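Local atomic coordinates of probable tagatose 6-phosphate kinase (Sinorhizobium meliloti, PDB entry 3TXV), a protein that probably acts in carbohydrate metabolism, possibly as a tagatose-6-phosphate kinase. Residues A146-E160 with V206-A219. Sequence-based numbering, arbitrary orientation.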
ATOM      1  N   ALA A 146     -14.847  18.566  14.409  1.00 50.70           N
ATOM      2  CA  ALA A 146     -15.506  19.435  13.463  1.00 49.41           C
ATOM      3  C   ALA A 146     -14.569  20.001  12.441  1.00 48.56           C
ATOM      4  O   ALA A 146     -14.908  20.114  11.297  1.00 49.55           O
ATOM      5  CB  ALA A 146     -16.172  20.532  14.168  1.00 49.22           C
ATOM      6  N   THR A 147     -13.389  20.393  12.854  1.00 46.57           N
ATOM      7  CA  THR A 147     -12.434  20.929  11.914  1.00 44.74           C
ATOM      8  C   THR A 147     -11.973  19.897  10.907  1.00 44.19           C
ATOM      9  O   THR A 147     -12.004  20.113   9.736  1.00 44.28           O
ATOM     10  CB  THR A 147     -11.258  21.422  12.691  1.00 44.82           C
ATOM     11  OG1 THR A 147     -11.690  22.463  13.554  1.00 44.10           O
ATOM     12  CG2 THR A 147     -10.247  21.951  11.802  1.00 43.76           C
ATOM     13  N   THR A 148     -11.603  18.741  11.404  1.00 42.95           N
ATOM     14  CA  THR A 148     -11.324  17.576  10.622  1.00 41.68           C
ATOM     15  C   THR A 148     -12.411  17.433   9.561  1.00 41.07           C
ATOM     16  O   THR A 148     -12.104  17.281   8.390  1.00 41.26           O
ATOM     17  CB  THR A 148     -11.279  16.315  11.524  1.00 41.92           C
ATOM     18  OG1 THR A 148     -10.450  15.308  10.923  1.00 42.16           O
ATOM     19  N   ALA A 149     -13.681  17.513   9.954  1.00 39.79           N
ATOM     20  CA  ALA A 149     -14.748  17.159   9.031  1.00 38.70           C
ATOM     21  C   ALA A 149     -15.054  18.288   8.041  1.00 38.59           C
ATOM     22  O   ALA A 149     -15.268  18.050   6.851  1.00 38.51           O
ATOM     23  CB  ALA A 149     -15.980  16.704   9.781  1.00 37.91           C
ATOM     24  N   ALA A 150     -15.071  19.519   8.525  1.00 38.18           N
ATOM     25  CA  ALA A 150     -15.275  20.648   7.647  1.00 38.61           C
ATOM     26  C   ALA A 150     -14.214  20.717   6.521  1.00 39.30           C
ATOM     27  O   ALA A 150     -14.500  21.181   5.413  1.00 39.21           O
ATOM     28  CB  ALA A 150     -15.297  21.934   8.442  1.00 38.11           C
ATOM     29  N   ARG A 151     -12.999  20.254   6.812  1.00 39.53           N
ATOM     30  CA  ARG A 151     -11.947  20.208   5.819  1.00 39.55           C
ATOM     31  C   ARG A 151     -12.143  19.011   4.896  1.00 39.87           C
ATOM     32  O   ARG A 151     -11.851  19.085   3.697  1.00 40.69           O
ATOM     33  CB  ARG A 151     -10.581  20.124   6.487  1.00 39.75           C
ATOM     34  CG  ARG A 151     -10.295  21.220   7.464  1.00 39.24           C
ATOM     35  CD  ARG A 151      -8.829  21.314   7.791  1.00 40.21           C
ATOM     36  NE  ARG A 151      -8.647  22.449   8.687  1.00 43.71           N
ATOM     37  CZ  ARG A 151      -7.493  22.876   9.192  1.00 43.20           C
ATOM     38  NH1 ARG A 151      -6.364  22.259   8.894  1.00 41.52           N
ATOM     39  NH2 ARG A 151      -7.482  23.946   9.995  1.00 43.00           N
ATOM     40  N   ALA A 152     -12.646  17.911   5.435  1.00 39.62           N
ATOM     41  CA  ALA A 152     -12.880  16.730   4.610  1.00 39.81           C
ATOM     42  C   ALA A 152     -13.903  17.108   3.569  1.00 39.90           C
ATOM     43  O   ALA A 152     -13.728  16.829   2.390  1.00 39.73           O
ATOM     44  CB  ALA A 152     -13.377  15.551   5.463  1.00 39.50           C
ATOM     45  N   ALA A 153     -14.949  17.787   4.034  1.00 40.56           N
ATOM     46  CA  ALA A 153     -16.032  18.281   3.184  1.00 41.33           C
ATOM     47  C   ALA A 153     -15.594  19.279   2.110  1.00 41.44           C
ATOM     48  O   ALA A 153     -16.102  19.229   0.987  1.00 41.43           O
ATOM     49  CB  ALA A 153     -17.128  18.891   4.017  1.00 41.60           C
ATOM     50  N   ARG A 154     -14.670  20.174   2.432  1.00 41.22           N
ATOM     51  CA  ARG A 154     -14.228  21.058   1.405  1.00 41.75           C
ATOM     52  C   ARG A 154     -13.646  20.231   0.284  1.00 41.60           C
ATOM     53  O   ARG A 154     -13.947  20.480  -0.880  1.00 41.35           O
ATOM     54  CB  ARG A 154     -13.255  22.161   1.852  1.00 41.79           C
ATOM     55  CG  ARG A 154     -13.104  23.155   0.697  1.00 44.97           C
ATOM     56  CD  ARG A 154     -12.260  24.344   0.948  1.00 51.70           C
ATOM     57  NE  ARG A 154     -13.055  25.532   1.298  1.00 56.34           N
ATOM     58  CZ  ARG A 154     -12.557  26.766   1.417  1.00 56.43           C
ATOM     59  NH1 ARG A 154     -11.260  27.009   1.184  1.00 57.57           N
ATOM     60  NH2 ARG A 154     -13.359  27.758   1.755  1.00 54.71           N
ATOM     61  N   LEU A 155     -12.819  19.243   0.616  1.00 42.03           N
ATOM     62  CA  LEU A 155     -12.142  18.480  -0.438  1.00 42.01           C
ATOM     63  C   LEU A 155     -13.135  17.642  -1.255  1.00 42.69           C
ATOM     64  O   LEU A 155     -12.990  17.500  -2.472  1.00 42.78           O
ATOM     65  CB  LEU A 155     -11.032  17.635   0.136  1.00 41.42           C
ATOM     66  CG  LEU A 155      -9.813  18.444   0.534  1.00 41.50           C
ATOM     67  CD1 LEU A 155      -8.827  17.611   1.333  1.00 40.66           C
ATOM     68  CD2 LEU A 155      -9.137  19.047  -0.689  1.00 43.16           C
ATOM     69  N   ALA A 156     -14.155  17.122  -0.584  1.00 43.03           N
ATOM     70  CA  ALA A 156     -15.240  16.461  -1.252  1.00 44.05           C
ATOM     71  C   ALA A 156     -15.851  17.362  -2.349  1.00 45.34           C
ATOM     72  O   ALA A 156     -16.071  16.929  -3.486  1.00 45.97           O
ATOM     73  CB  ALA A 156     -16.262  16.086  -0.247  1.00 43.45           C
ATOM     74  N   ALA A 157     -16.093  18.622  -2.005  1.00 46.10           N
ATOM     75  CA  ALA A 157     -16.814  19.545  -2.865  1.00 46.54           C
ATOM     76  C   ALA A 157     -15.939  20.130  -3.932  1.00 47.43           C
ATOM     77  O   ALA A 157     -16.441  20.752  -4.857  1.00 48.56           O
ATOM     78  CB  ALA A 157     -17.404  20.653  -2.053  1.00 46.44           C
ATOM     79  N   VAL A 158     -14.630  19.965  -3.810  1.00 48.22           N
ATOM     80  CA  VAL A 158     -13.729  20.439  -4.846  1.00 48.35           C
ATOM     81  C   VAL A 158     -13.607  19.273  -5.778  1.00 49.47           C
ATOM     82  O   VAL A 158     -13.445  19.444  -6.990  1.00 50.17           O
ATOM     83  CB  VAL A 158     -12.376  20.861  -4.281  1.00 47.83           C
ATOM     84  CG1 VAL A 158     -11.396  21.188  -5.394  1.00 47.78           C
ATOM     85  CG2 VAL A 158     -12.552  22.080  -3.368  1.00 47.00           C
ATOM     86  N   ALA A 159     -13.738  18.078  -5.200  1.00 50.61           N
ATOM     87  CA  ALA A 159     -13.635  16.833  -5.953  1.00 51.26           C
ATOM     88  C   ALA A 159     -14.741  16.813  -6.968  1.00 51.45           C
ATOM     89  O   ALA A 159     -14.470  16.746  -8.165  1.00 51.14           O
ATOM     90  CB  ALA A 159     -13.726  15.631  -5.044  1.00 51.02           C
ATOM     91  N   GLU A 160     -15.973  16.914  -6.469  1.00 52.11           N
ATOM     92  CA  GLU A 160     -17.183  16.937  -7.303  1.00 53.06           C
ATOM     93  C   GLU A 160     -17.122  17.989  -8.400  1.00 53.46           C
ATOM     94  O   GLU A 160     -17.479  17.707  -9.535  1.00 53.97           O
ATOM     95  CB  GLU A 160     -18.444  17.180  -6.467  1.00 52.52           C
ATOM     96  CG  GLU A 160     -18.832  16.048  -5.554  1.00 53.84           C
ATOM     97  CD  GLU A 160     -19.108  14.753  -6.286  1.00 55.22           C
ATOM     98  OE1 GLU A 160     -20.048  14.750  -7.111  1.00 56.57           O
ATOM     99  OE2 GLU A 160     -18.409  13.737  -6.022  1.00 54.12           O
ATOM    100  N   VAL A 206     -20.495  13.439  12.397  1.00 52.91           N
ATOM    101  CA  VAL A 206     -19.923  14.752  12.209  1.00 52.17           C
ATOM    102  C   VAL A 206     -19.544  15.039  10.754  1.00 51.57           C
ATOM    103  O   VAL A 206     -19.647  16.183  10.306  1.00 52.08           O
ATOM    104  CB  VAL A 206     -18.768  15.060  13.206  1.00 52.00           C
ATOM    105  CG1 VAL A 206     -17.451  14.471  12.730  1.00 53.79           C
ATOM    106  CG2 VAL A 206     -18.606  16.555  13.382  1.00 51.69           C
ATOM    107  N   HIS A 207     -19.124  14.028  10.004  1.00 50.73           N
ATOM    108  CA  HIS A 207     -18.769  14.289   8.600  1.00 50.09           C
ATOM    109  C   HIS A 207     -20.028  14.592   7.796  1.00 50.32           C
ATOM    110  O   HIS A 207     -20.051  15.491   6.946  1.00 50.17           O
ATOM    111  CB  HIS A 207     -18.012  13.118   7.974  1.00 49.23           C
ATOM    112  CG  HIS A 207     -16.528  13.189   8.127  1.00 46.73           C
ATOM    113  ND1 HIS A 207     -15.887  12.929   9.319  1.00 46.12           N
ATOM    114  CD2 HIS A 207     -15.554  13.456   7.229  1.00 45.22           C
ATOM    115  CE1 HIS A 207     -14.582  13.039   9.146  1.00 45.03           C
ATOM    116  NE2 HIS A 207     -14.353  13.354   7.886  1.00 43.72           N
ATOM    117  N   ARG A 208     -21.067  13.814   8.081  1.00 50.75           N
ATOM    118  CA  ARG A 208     -22.378  13.967   7.473  1.00 51.24           C
ATOM    119  C   ARG A 208     -22.848  15.420   7.578  1.00 50.82           C
ATOM    120  O   ARG A 208     -23.088  16.072   6.551  1.00 50.28           O
ATOM    121  CB  ARG A 208     -23.360  12.997   8.134  1.00 51.54           C
ATOM    122  CG  ARG A 208     -24.804  13.342   8.014  1.00 53.48           C
ATOM    123  CD  ARG A 208     -25.662  12.107   8.060  1.00 58.76           C
ATOM    124  NE  ARG A 208     -27.040  12.502   7.788  1.00 65.09           N
ATOM    125  CZ  ARG A 208     -27.690  12.276   6.643  1.00 67.74           C
ATOM    126  NH1 ARG A 208     -27.099  11.605   5.652  1.00 68.28           N
ATOM    127  NH2 ARG A 208     -28.945  12.708   6.498  1.00 67.84           N
ATOM    128  N   ALA A 209     -22.935  15.905   8.820  1.00 50.56           N
ATOM    129  CA  ALA A 209     -23.370  17.268   9.131  1.00 50.44           C
ATOM    130  C   ALA A 209     -22.562  18.275   8.336  1.00 50.34           C
ATOM    131  O   ALA A 209     -23.126  19.124   7.628  1.00 50.43           O
ATOM    132  CB  ALA A 209     -23.263  17.555  10.640  1.00 49.75           C
ATOM    133  N   ALA A 210     -21.241  18.141   8.438  1.00 50.26           N
ATOM    134  CA  ALA A 210     -20.285  19.012   7.766  1.00 50.03           C
ATOM    135  C   ALA A 210     -20.367  18.937   6.244  1.00 49.98           C
ATOM    136  O   ALA A 210     -19.997  19.885   5.569  1.00 49.73           O
ATOM    137  CB  ALA A 210     -18.875  18.697   8.246  1.00 49.85           C
ATOM    138  N   PHE A 211     -20.852  17.819   5.705  1.00 50.64           N
ATOM    139  CA  PHE A 211     -21.030  17.688   4.243  1.00 51.48           C
ATOM    140  C   PHE A 211     -22.231  18.407   3.665  1.00 51.44           C
ATOM    141  O   PHE A 211     -22.197  18.870   2.521  1.00 50.55           O
ATOM    142  CB  PHE A 211     -21.086  16.237   3.828  1.00 51.41           C
ATOM    143  CG  PHE A 211     -19.763  15.669   3.524  1.00 52.41           C
ATOM    144  CD1 PHE A 211     -18.802  15.547   4.525  1.00 53.18           C
ATOM    145  CD2 PHE A 211     -19.459  15.261   2.241  1.00 53.51           C
ATOM    146  CE1 PHE A 211     -17.560  15.009   4.257  1.00 54.13           C
ATOM    147  CE2 PHE A 211     -18.205  14.699   1.953  1.00 55.11           C
ATOM    148  CZ  PHE A 211     -17.251  14.587   2.971  1.00 55.39           C
ATOM    149  N   GLU A 212     -23.300  18.422   4.425  1.00 52.17           N
ATOM    150  CA  GLU A 212     -24.450  19.216   4.161  1.00 53.29           C
ATOM    151  C   GLU A 212     -24.191  20.707   4.363  1.00 53.94           C
ATOM    152  O   GLU A 212     -24.590  21.510   3.584  1.00 54.26           O
ATOM    153  CB  GLU A 212     -25.590  18.696   4.995  1.00 53.37           C
ATOM    154  CG  GLU A 212     -25.690  17.198   4.958  1.00 55.60           C
ATOM    155  CD  GLU A 212     -26.581  16.623   6.035  1.00 58.93           C
ATOM    156  OE1 GLU A 212     -26.589  17.177   7.130  1.00 59.70           O
ATOM    157  OE2 GLU A 212     -27.269  15.613   5.806  1.00 57.65           O
ATOM    158  N   GLU A 213     -23.446  21.071   5.377  1.00 54.62           N
ATOM    159  CA  GLU A 213     -23.189  22.461   5.705  1.00 54.87           C
ATOM    160  C   GLU A 213     -22.483  22.976   4.520  1.00 54.62           C
ATOM    161  O   GLU A 213     -22.597  24.116   4.155  1.00 54.82           O
ATOM    162  CB  GLU A 213     -22.340  22.616   6.950  1.00 54.57           C
ATOM    163  N   ALA A 214     -21.662  22.102   4.010  1.00 54.55           N
ATOM    164  CA  ALA A 214     -20.887  22.212   2.798  1.00 55.05           C
ATOM    165  C   ALA A 214     -21.707  22.347   1.526  1.00 55.20           C
ATOM    166  O   ALA A 214     -21.287  23.032   0.624  1.00 55.60           O
ATOM    167  CB  ALA A 214     -19.915  21.112   2.698  1.00 54.94           C
ATOM    168  N   GLY A 215     -22.852  21.677   1.426  1.00 55.35           N
ATOM    169  CA  GLY A 215     -23.539  21.298   0.203  1.00 55.27           C
ATOM    170  C   GLY A 215     -22.851  20.370  -0.759  1.00 55.06           C
ATOM    171  O   GLY A 215     -22.853  20.499  -1.951  1.00 54.74           O
ATOM    172  N   ALA A 216     -22.187  19.443  -0.113  1.00 54.68           N
ATOM    173  CA  ALA A 216     -21.516  18.281  -0.639  1.00 54.32           C
ATOM    174  C   ALA A 216     -22.316  16.999  -0.491  1.00 53.98           C
ATOM    175  O   ALA A 216     -21.797  15.936  -0.680  1.00 54.13           O
ATOM    176  CB  ALA A 216     -20.155  18.129  -0.085  1.00 54.35           C
ATOM    177  N   ALA A 217     -23.578  17.079  -0.156  1.00 53.11           N
ATOM    178  CA  ALA A 217     -24.362  15.985   0.369  1.00 52.61           C
ATOM    179  C   ALA A 217     -24.381  14.888  -0.640  1.00 52.56           C
ATOM    180  O   ALA A 217     -24.494  13.744  -0.274  1.00 52.33           O
ATOM    181  CB  ALA A 217     -25.731  16.417   0.638  1.00 52.40           C
ATOM    182  N   GLY A 218     -24.431  15.242  -1.905  1.00 52.13           N
ATOM    183  CA  GLY A 218     -24.336  14.274  -2.963  1.00 51.21           C
ATOM    184  C   GLY A 218     -23.066  13.462  -2.923  1.00 50.95           C
ATOM    185  O   GLY A 218     -23.154  12.297  -3.157  1.00 51.52           O
ATOM    186  N   ALA A 219     -21.905  14.019  -2.617  1.00 50.20           N
ATOM    187  CA  ALA A 219     -20.723  13.196  -2.463  1.00 49.21           C
ATOM    188  C   ALA A 219     -20.845  12.295  -1.240  1.00 48.61           C
ATOM    189  O   ALA A 219     -20.455  11.129  -1.296  1.00 48.61           O
ATOM    190  CB  ALA A 219     -19.468  14.048  -2.400  1.00 49.15           C
TER
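Ala149 CB sits over one face of the His207 imidazole, 3.8 Å from the ring centroid and 11° off the normal, a CH-pi contact. Ala152 CB approaches the same ring obliquely, near NE2 and CD2. His207 ND1 bonds back to the carbonyl of Thr203, one turn earlier, which helps fix the ring's rotation. The Phe211 ring takes Ala153 CA over one face, 4.0 Å from its centroid and offset toward the rim. At its edge, in plane, lies Ala216 O. Ala156 CB comes in obliquely by CE2 and CZ. Phe220 meets Phe211 edge-to-face. In Phe211 chi1 is -89°, and this turns a side chain whose CB points across the interface in against helix 145-161. The two helices flank strand 172-176 in the sequence and pack side by side on the outside of an eight-stranded parallel beta/alpha barrel. Their segment axes approach to 8.3 Å and cross at -49°. Alanines make this closeness possible: Ala149 CB meets Ala210 CB at 3.8 Å, and Ala153 CB meets Ala214 CB at 3.8 Å. A leucine in place of Phe211 would remove the flat ring, and would probably open a gap beside Ala153 and Ala156 and leave Phe220 without its aromatic partner. Helix 197-214 ends in a Schellman motif, with Gly215 at positive phi. The chain then turns in toward helix 145-161, and Ala216 CB lies 4.2 Å from Ala157 CB. Farther on, the bent Glu160 side chain lies against Ala219 CB. Its carboxylate forms a salt bridge with Arg222 through OE1, while OE2 hydrogen-bonds to the Tyr173 hydroxyl.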